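Long-range contacts in FAD dependent oxidoreductase domain-containing protein (Deinococcus radiodurans R1, PDB 3C4N), which is of uncharacterised function but binds ADP and is probably an FAD-dependent oxidoreductase: residues I42-M47 with L66-G71; E76-L81 with A348-P353; A49-Y54 with H388-R393. All blocks are in the same frame, centred on the assembly; numbering follows the deposited sequence.

Contact 1 of 3, residues I42-M47 with L66-G71; sequences IGAGRM and LVEEGG. With ADP (adenosine-5'-diphosphate), chain C.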
# COMPACT_ATOMS: atom_id res chain seq x y z
N ILE A 42 -10.82 1.18 -9.26
CA ILE A 42 -11.15 2.30 -8.37
C ILE A 42 -11.92 1.76 -7.18
O ILE A 42 -13.02 1.22 -7.33
CB ILE A 42 -12.03 3.35 -9.10
CG1 ILE A 42 -11.32 3.81 -10.38
CG2 ILE A 42 -12.31 4.54 -8.15
CD1 ILE A 42 -12.15 4.69 -11.28
N GLY A 43 -11.34 1.89 -5.99
CA GLY A 43 -11.99 1.40 -4.79
C GLY A 43 -11.29 0.19 -4.19
O GLY A 43 -11.22 -0.87 -4.81
N ALA A 44 -10.77 0.34 -2.97
CA ALA A 44 -10.09 -0.78 -2.35
C ALA A 44 -10.87 -1.42 -1.20
O ALA A 44 -10.27 -1.94 -0.27
CB ALA A 44 -8.69 -0.35 -1.88
N GLY A 45 -12.19 -1.39 -1.28
CA GLY A 45 -13.01 -2.02 -0.25
C GLY A 45 -13.10 -3.51 -0.55
O GLY A 45 -12.33 -3.98 -1.38
N ARG A 46 -14.02 -4.24 0.07
CA ARG A 46 -14.14 -5.68 -0.18
C ARG A 46 -14.25 -6.04 -1.66
O ARG A 46 -13.60 -6.97 -2.13
CB ARG A 46 -15.34 -6.26 0.58
CG ARG A 46 -16.69 -5.91 -0.04
CD ARG A 46 -17.87 -6.27 0.85
NE ARG A 46 -17.83 -7.65 1.34
CZ ARG A 46 -18.57 -8.09 2.34
NH1 ARG A 46 -18.47 -9.35 2.74
NH2 ARG A 46 -19.41 -7.27 2.95
N MSE A 47 -15.08 -5.32 -2.40
CA MSE A 47 -15.28 -5.57 -3.81
C MSE A 47 -14.07 -5.28 -4.70
O MSE A 47 -13.58 -6.18 -5.38
CB MSE A 47 -16.49 -4.76 -4.30
CG MSE A 47 -17.84 -5.20 -3.62
SE MSE A 47 -18.27 -7.15 -3.66
CE MSE A 47 -18.27 -7.45 -5.58
N LEU A 66 -4.39 0.04 -8.44
CA LEU A 66 -5.48 0.10 -7.48
C LEU A 66 -5.51 1.52 -6.88
O LEU A 66 -4.50 1.98 -6.32
CB LEU A 66 -5.26 -0.93 -6.36
CG LEU A 66 -6.45 -1.71 -5.79
CD1 LEU A 66 -6.22 -1.99 -4.32
CD2 LEU A 66 -7.74 -0.92 -5.98
N VAL A 67 -6.65 2.20 -7.00
CA VAL A 67 -6.78 3.55 -6.46
C VAL A 67 -7.83 3.64 -5.37
O VAL A 67 -8.98 3.22 -5.54
CB VAL A 67 -7.14 4.59 -7.56
CG1 VAL A 67 -7.02 6.02 -7.01
CG2 VAL A 67 -6.23 4.40 -8.74
N GLU A 68 -7.42 4.20 -4.25
CA GLU A 68 -8.29 4.34 -3.11
C GLU A 68 -8.12 5.75 -2.54
O GLU A 68 -7.00 6.22 -2.39
CB GLU A 68 -7.90 3.28 -2.10
CG GLU A 68 -8.34 3.56 -0.72
CD GLU A 68 -9.82 3.58 -0.59
OE1 GLU A 68 -10.30 4.37 0.25
OE2 GLU A 68 -10.51 2.81 -1.30
N GLU A 69 -9.23 6.41 -2.22
CA GLU A 69 -9.12 7.76 -1.68
C GLU A 69 -8.85 7.78 -0.19
O GLU A 69 -8.40 8.78 0.36
CB GLU A 69 -10.37 8.58 -1.99
CG GLU A 69 -11.67 8.03 -1.42
CD GLU A 69 -12.86 8.88 -1.83
OE1 GLU A 69 -14.00 8.54 -1.40
OE2 GLU A 69 -12.66 9.88 -2.57
N GLY A 70 -9.15 6.67 0.46
CA GLY A 70 -8.90 6.58 1.89
C GLY A 70 -7.61 5.81 2.08
O GLY A 70 -6.74 5.79 1.20
N GLY A 71 -7.47 5.16 3.23
CA GLY A 71 -6.28 4.39 3.50
C GLY A 71 -6.57 2.90 3.38
O GLY A 71 -7.67 2.49 3.03
PB ADP C . -17.69 -1.97 -1.34
O1B ADP C . -18.57 -2.13 -2.49
O2B ADP C . -16.53 -3.08 -1.35
O3B ADP C . -18.52 -2.09 0.04
PA ADP C . -16.73 0.14 -0.05
O1A ADP C . -17.77 1.17 0.15
O2A ADP C . -16.78 -0.90 1.19
O3A ADP C . -16.93 -0.61 -1.46
O5' ADP C . -15.27 0.74 -0.28
C5' ADP C . -15.11 0.95 -1.65
C4' ADP C . -14.01 1.95 -1.91
O4' ADP C . -13.94 2.93 -2.98
C3' ADP C . -14.16 2.69 -0.62
O3' ADP C . -13.47 2.00 0.42
C2' ADP C . -13.62 4.09 -0.90
O2' ADP C . -12.55 4.40 0.01
C1' ADP C . -13.18 4.01 -2.39
N9 ADP C . -13.58 5.12 -3.20
C8 ADP C . -14.87 5.67 -3.22
N7 ADP C . -14.89 6.70 -4.05
C5 ADP C . -13.67 6.83 -4.62
C6 ADP C . -13.11 7.64 -5.65
N6 ADP C . -13.94 8.37 -6.52
N1 ADP C . -11.80 7.51 -5.95
C2 ADP C . -11.03 6.61 -5.33
N3 ADP C . -11.49 5.81 -4.44
C4 ADP C . -12.83 5.81 -4.09
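Ile42 and Val67 face each other as a parallel bridge, their CA atoms 4.9 Å apart, and just beyond it Gly43 N gives a nearly straight hydrogen bond of 2.7 Å to Val67 O. The next amide turns to a side chain: Ala44 N donates to Glu68 OE2 at 3.0 Å, with an N-H...O angle of 164°. Glu68 reaches it because CG is anti to the backbone N (chi1 159°) and the chain then bends at chi2, bringing the carboxylate to the amide of Ala44 and beside the ribose hydroxyl, where OE2 lies 2.9 Å from ADP O2'. An acid suits this place, since its carboxylate can accept the bond from the amide of Ala44. The small methyl of Ala44 fits against Leu66 CD1. Gly43 and Gly45 belong to what looks like a Rossmann-type GxGxxG turn; a CB on either would run into the ADP, and Gly43 CA already sits 3.1 Å from ADP O4'. At the start of helix 46-58 the amide N of Met47, here a selenomethionine, donates to ADP O2B at 2.9 Å. The adenine is held between two side chains, Ile42 CG2 on one face, 3.7 Å from ADP C2, and Glu69 laid over the other, with CD 3.6 Å from ADP C5. Cut back to an alanine, Glu69 would lose the CG and carboxylate that lie on the base, and the adenine would probably be less firmly held on that face. The whole is the turn of a beta-alpha-beta unit: strand 36-42 runs between strands 64-67 and 227-230, strand 194-198 touches Ile42 and Glu69, and helix 379-398 packs against Met47.

Contact 2 of 3, residues E76-L81 with A348-P353; sequences EGATIL and AWLALP. With ADP (adenosine-5'-diphosphate), chain C.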
# COMPACT_ATOMS: atom_id res chain seq x y z
N GLU A 76 -13.57 4.20 7.00
CA GLU A 76 -14.59 5.16 6.64
C GLU A 76 -15.45 4.53 5.54
O GLU A 76 -16.29 5.20 4.93
CB GLU A 76 -13.93 6.45 6.14
CG GLU A 76 -13.28 7.28 7.26
CD GLU A 76 -12.16 8.20 6.76
OE1 GLU A 76 -12.35 8.88 5.72
OE2 GLU A 76 -11.09 8.24 7.41
N GLY A 77 -15.26 3.24 5.30
CA GLY A 77 -16.02 2.55 4.28
C GLY A 77 -17.09 1.60 4.80
O GLY A 77 -17.20 1.40 6.01
N ALA A 78 -17.86 1.01 3.89
CA ALA A 78 -18.92 0.07 4.26
C ALA A 78 -18.36 -1.29 4.65
O ALA A 78 -18.83 -1.93 5.60
CB ALA A 78 -19.90 -0.10 3.11
N THR A 79 -17.34 -1.73 3.92
CA THR A 79 -16.72 -3.02 4.18
C THR A 79 -16.32 -3.25 5.64
O THR A 79 -16.48 -4.34 6.17
CB THR A 79 -15.47 -3.19 3.30
OG1 THR A 79 -15.87 -3.29 1.93
CG2 THR A 79 -14.70 -4.43 3.70
N ILE A 80 -15.79 -2.21 6.27
CA ILE A 80 -15.35 -2.30 7.65
C ILE A 80 -16.48 -2.56 8.65
O ILE A 80 -16.28 -3.29 9.62
CB ILE A 80 -14.57 -1.01 8.03
CG1 ILE A 80 -13.98 -1.13 9.43
CG2 ILE A 80 -15.51 0.20 7.94
CD1 ILE A 80 -12.92 -2.21 9.55
N LEU A 81 -17.65 -1.97 8.43
CA LEU A 81 -18.80 -2.15 9.34
C LEU A 81 -19.71 -3.33 8.98
O LEU A 81 -20.56 -3.72 9.77
CB LEU A 81 -19.66 -0.88 9.37
CG LEU A 81 -19.01 0.46 9.80
CD1 LEU A 81 -20.05 1.60 9.76
CD2 LEU A 81 -18.44 0.31 11.18
N ALA A 348 -22.56 3.79 7.62
CA ALA A 348 -21.92 3.77 6.31
C ALA A 348 -22.95 3.74 5.19
O ALA A 348 -24.10 3.36 5.41
CB ALA A 348 -21.01 2.56 6.19
N TRP A 349 -22.54 4.13 4.00
CA TRP A 349 -23.44 4.10 2.86
C TRP A 349 -23.24 2.82 2.05
O TRP A 349 -22.11 2.49 1.67
CB TRP A 349 -23.22 5.31 1.95
CG TRP A 349 -23.73 6.60 2.51
CD1 TRP A 349 -23.03 7.51 3.26
CD2 TRP A 349 -25.04 7.14 2.35
NE1 TRP A 349 -23.82 8.58 3.57
CE2 TRP A 349 -25.07 8.39 3.02
CE3 TRP A 349 -26.20 6.70 1.70
CZ2 TRP A 349 -26.21 9.19 3.06
CZ3 TRP A 349 -27.34 7.51 1.74
CH2 TRP A 349 -27.34 8.74 2.42
N LEU A 350 -24.32 2.09 1.81
CA LEU A 350 -24.25 0.87 1.03
C LEU A 350 -24.99 1.05 -0.27
O LEU A 350 -26.05 1.68 -0.31
CB LEU A 350 -24.85 -0.32 1.78
CG LEU A 350 -24.00 -0.97 2.89
CD1 LEU A 350 -24.03 -0.09 4.13
CD2 LEU A 350 -24.57 -2.35 3.22
N ALA A 351 -24.42 0.52 -1.35
CA ALA A 351 -25.07 0.61 -2.64
C ALA A 351 -26.24 -0.34 -2.65
O ALA A 351 -26.22 -1.38 -1.98
CB ALA A 351 -24.09 0.26 -3.76
N LEU A 352 -27.26 0.04 -3.40
CA LEU A 352 -28.46 -0.73 -3.58
C LEU A 352 -28.57 -0.92 -5.09
O LEU A 352 -28.90 0.02 -5.82
CB LEU A 352 -29.66 0.03 -3.04
CG LEU A 352 -30.22 -0.56 -1.74
CD1 LEU A 352 -29.10 -0.72 -0.72
CD2 LEU A 352 -31.32 0.33 -1.20
N PRO A 353 -28.24 -2.12 -5.58
CA PRO A 353 -28.32 -2.34 -7.02
C PRO A 353 -29.77 -2.18 -7.48
O PRO A 353 -30.70 -2.72 -6.86
CB PRO A 353 -27.80 -3.77 -7.18
CG PRO A 353 -26.92 -3.98 -5.96
CD PRO A 353 -27.73 -3.32 -4.88
PB ADP C . -17.69 -1.97 -1.34
O1B ADP C . -18.57 -2.13 -2.49
O2B ADP C . -16.53 -3.08 -1.35
O3B ADP C . -18.52 -2.09 0.04
PA ADP C . -16.73 0.14 -0.05
O1A ADP C . -17.77 1.17 0.15
O2A ADP C . -16.78 -0.90 1.19
O3A ADP C . -16.93 -0.61 -1.46
O5' ADP C . -15.27 0.74 -0.28
C5' ADP C . -15.11 0.95 -1.65
C4' ADP C . -14.01 1.95 -1.91
O4' ADP C . -13.94 2.93 -2.98
C3' ADP C . -14.16 2.69 -0.62
O3' ADP C . -13.47 2.00 0.42
C2' ADP C . -13.62 4.09 -0.90
O2' ADP C . -12.55 4.40 0.01
C1' ADP C . -13.18 4.01 -2.39
N9 ADP C . -13.58 5.12 -3.20
C8 ADP C . -14.87 5.67 -3.22
N7 ADP C . -14.89 6.70 -4.05
C5 ADP C . -13.67 6.83 -4.62
C6 ADP C . -13.11 7.64 -5.65
N6 ADP C . -13.94 8.37 -6.52
N1 ADP C . -11.80 7.51 -5.95
C2 ADP C . -11.03 6.61 -5.33
N3 ADP C . -11.49 5.81 -4.44
C4 ADP C . -12.83 5.81 -4.09
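Ala78 and Ala348 form the close part of this contact, their CA atoms 5.2 Å apart. Ala348 CB reaches to 3.8 Å from Ala78 CA, while Ala78 CB rests against the backbone of the strand, 3.7 Å from Trp349 O. Leu81 closes over the methyl of Ala348, its CD1 3.8 Å from Ala348 CB. Two alanines suit so near an approach, their methyls being short enough to sit against the opposing backbone. No hydrogen bond crosses between the segments, so the join is one of apolar packing.

It links the two halves of the fold. Strand 347-352 is paired with strand 251-260 in the second sheet, away from the nucleotide-binding one, whereas the short, weakly bonded helix 78-81 begins at the phosphates of the ADP. There Thr79, pointing away from the strand, meets the ligand: its backbone N and its OG1 both donate to ADP O2A, at 2.9 and 2.7 Å. OG1 is anti to the carbonyl carbon (chi1 -67°), which sets it beside its own backbone N, so that the two donors converge on one oxygen.

Toward the partly exposed margin the packing thins. Leu350 adds little, its CG just touching Ala78 CB at 4.2 Å. Trp349 directs its CB away from the helix, and its indole instead meets Arg252 in a cation-pi contact and the ring of Tyr254.

Contact 3 of 3, residues A49-Y54 with H388-R393; sequences AACAFY and HELAQR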
# COMPACT_ATOMS: atom_id res chain seq x y z
N ALA A 49 -10.97 -4.60 -3.85
CA ALA A 49 -9.80 -5.33 -3.38
C ALA A 49 -9.86 -6.78 -3.85
O ALA A 49 -8.85 -7.34 -4.26
CB ALA A 49 -9.72 -5.28 -1.86
N ALA A 50 -11.04 -7.40 -3.79
CA ALA A 50 -11.15 -8.80 -4.22
C ALA A 50 -10.95 -8.93 -5.72
O ALA A 50 -10.27 -9.84 -6.19
CB ALA A 50 -12.51 -9.37 -3.83
N CYS A 51 -11.56 -8.01 -6.46
CA CYS A 51 -11.46 -8.00 -7.91
C CYS A 51 -10.01 -7.81 -8.34
O CYS A 51 -9.54 -8.49 -9.26
CB CYS A 51 -12.35 -6.90 -8.49
SG CYS A 51 -12.69 -7.08 -10.25
N ALA A 52 -9.29 -6.90 -7.69
CA ALA A 52 -7.89 -6.65 -8.03
C ALA A 52 -7.06 -7.89 -7.74
O ALA A 52 -6.13 -8.21 -8.48
CB ALA A 52 -7.34 -5.46 -7.24
N PHE A 53 -7.41 -8.61 -6.68
CA PHE A 53 -6.71 -9.83 -6.33
C PHE A 53 -6.92 -10.89 -7.42
O PHE A 53 -5.96 -11.45 -7.95
CB PHE A 53 -7.19 -10.35 -4.98
CG PHE A 53 -6.69 -11.72 -4.66
CD1 PHE A 53 -5.34 -11.96 -4.48
CD2 PHE A 53 -7.58 -12.78 -4.56
CE1 PHE A 53 -4.87 -13.24 -4.19
CE2 PHE A 53 -7.13 -14.07 -4.27
CZ PHE A 53 -5.77 -14.30 -4.08
N TYR A 54 -8.18 -11.15 -7.78
CA TYR A 54 -8.48 -12.16 -8.79
C TYR A 54 -7.88 -11.81 -10.15
O TYR A 54 -7.48 -12.69 -10.90
CB TYR A 54 -9.99 -12.38 -8.92
CG TYR A 54 -10.63 -12.97 -7.69
CD1 TYR A 54 -10.16 -14.15 -7.13
CD2 TYR A 54 -11.72 -12.34 -7.10
CE1 TYR A 54 -10.76 -14.69 -5.99
CE2 TYR A 54 -12.32 -12.86 -5.96
CZ TYR A 54 -11.85 -14.04 -5.41
OH TYR A 54 -12.46 -14.54 -4.27
N HIS A 388 -15.01 -12.07 -8.73
CA HIS A 388 -14.28 -13.07 -9.49
C HIS A 388 -14.84 -13.24 -10.90
O HIS A 388 -14.09 -13.44 -11.85
CB HIS A 388 -14.34 -14.42 -8.77
CG HIS A 388 -13.66 -15.52 -9.52
ND1 HIS A 388 -14.36 -16.54 -10.14
CD2 HIS A 388 -12.35 -15.77 -9.75
CE1 HIS A 388 -13.50 -17.36 -10.72
NE2 HIS A 388 -12.28 -16.92 -10.49
N GLU A 389 -16.17 -13.17 -11.02
CA GLU A 389 -16.88 -13.28 -12.29
C GLU A 389 -16.41 -12.13 -13.17
O GLU A 389 -16.09 -12.32 -14.34
CB GLU A 389 -18.39 -13.19 -12.02
CG GLU A 389 -19.34 -13.71 -13.10
CD GLU A 389 -19.60 -12.72 -14.24
OE1 GLU A 389 -19.72 -11.51 -13.97
OE2 GLU A 389 -19.70 -13.16 -15.41
N LEU A 390 -16.35 -10.92 -12.61
CA LEU A 390 -15.92 -9.76 -13.37
C LEU A 390 -14.46 -9.90 -13.78
O LEU A 390 -14.09 -9.50 -14.89
CB LEU A 390 -16.09 -8.47 -12.57
CG LEU A 390 -15.54 -7.22 -13.27
CD1 LEU A 390 -16.24 -7.03 -14.61
CD2 LEU A 390 -15.69 -6.00 -12.38
N ALA A 391 -13.65 -10.45 -12.89
CA ALA A 391 -12.23 -10.63 -13.19
C ALA A 391 -12.04 -11.57 -14.38
O ALA A 391 -11.25 -11.29 -15.28
CB ALA A 391 -11.49 -11.18 -11.97
N GLN A 392 -12.79 -12.68 -14.39
CA GLN A 392 -12.71 -13.65 -15.47
C GLN A 392 -13.03 -12.98 -16.81
O GLN A 392 -12.25 -13.07 -17.75
CB GLN A 392 -13.69 -14.81 -15.23
CG GLN A 392 -13.21 -15.82 -14.18
CD GLN A 392 -14.25 -16.91 -13.84
OE1 GLN A 392 -15.34 -16.61 -13.34
NE2 GLN A 392 -13.91 -18.18 -14.09
N ARG A 393 -14.17 -12.29 -16.87
CA ARG A 393 -14.57 -11.62 -18.10
C ARG A 393 -13.56 -10.57 -18.57
O ARG A 393 -13.25 -10.50 -19.76
CB ARG A 393 -15.97 -11.01 -17.94
CG ARG A 393 -17.06 -12.08 -17.82
CD ARG A 393 -18.50 -11.53 -17.88
NE ARG A 393 -18.89 -10.82 -16.67
CZ ARG A 393 -18.87 -9.50 -16.55
NH1 ARG A 393 -18.48 -8.75 -17.58
NH2 ARG A 393 -19.25 -8.92 -15.40
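The first helix of the nucleotide-binding beta-alpha-beta unit, 46-58, packs through Cys51 and Tyr54 on helix 379-398, near the C-terminus of the chain. Their axes approach to 8.4 Å, with a signed crossing angle of -40°. Such closeness calls for a small residue, and Ala391 supplies it: its CB lies 3.6 Å from Tyr54 CB. Beside it Cys51 SG, small and apolar enough for a buried seam, touches Leu390 CD2 at 3.8 Å.

Helix 379-398 follows strand 370-374, which pairs with strand 227-230 of the same sheet as strand 36-42, so the contact joins two helices that follow strands of one sheet, consistent with a Rossmann-like domain.

Tyr54 carries the aromatic end. His388 CB stands over one face of its ring, 3.9 Å from the centroid, as a CH-pi contact. With CG anti to the backbone N (chi1 177°), the imidazole turns its edge to that face in a T-shaped pair, planes at 77°. Gln392 CG covers one face of the imidazole, which also stacks on Trp101. A tyrosine suits the place because the ring gives the histidine a face, while its hydroxyl, at the end remote from the imidazole, hydrogen-bonds Gln105.

How the contacts relate
Contacts 1 and 2 both touch the ADP, and their centres are about 12 Å apart. They meet directly at the diphosphate, where Arg46 N lies 2.8 Å from Thr79 OG1, probably hydrogen-bonded. Contact 1 lies along the base, ribose and outer phosphate, while contact 2 meets the inner phosphate and adds the connection to the second sheet. Contact 3 shares helix 46-58 with contact 1 and lies farther from the ligand, the side chain of Cys51 being about 9 Å from it; packing of Ala44 O on Ala49 CB, 3.7 Å, joins the two. Contacts 2 and 3 do not touch, their nearest atoms being about 7 Å apart.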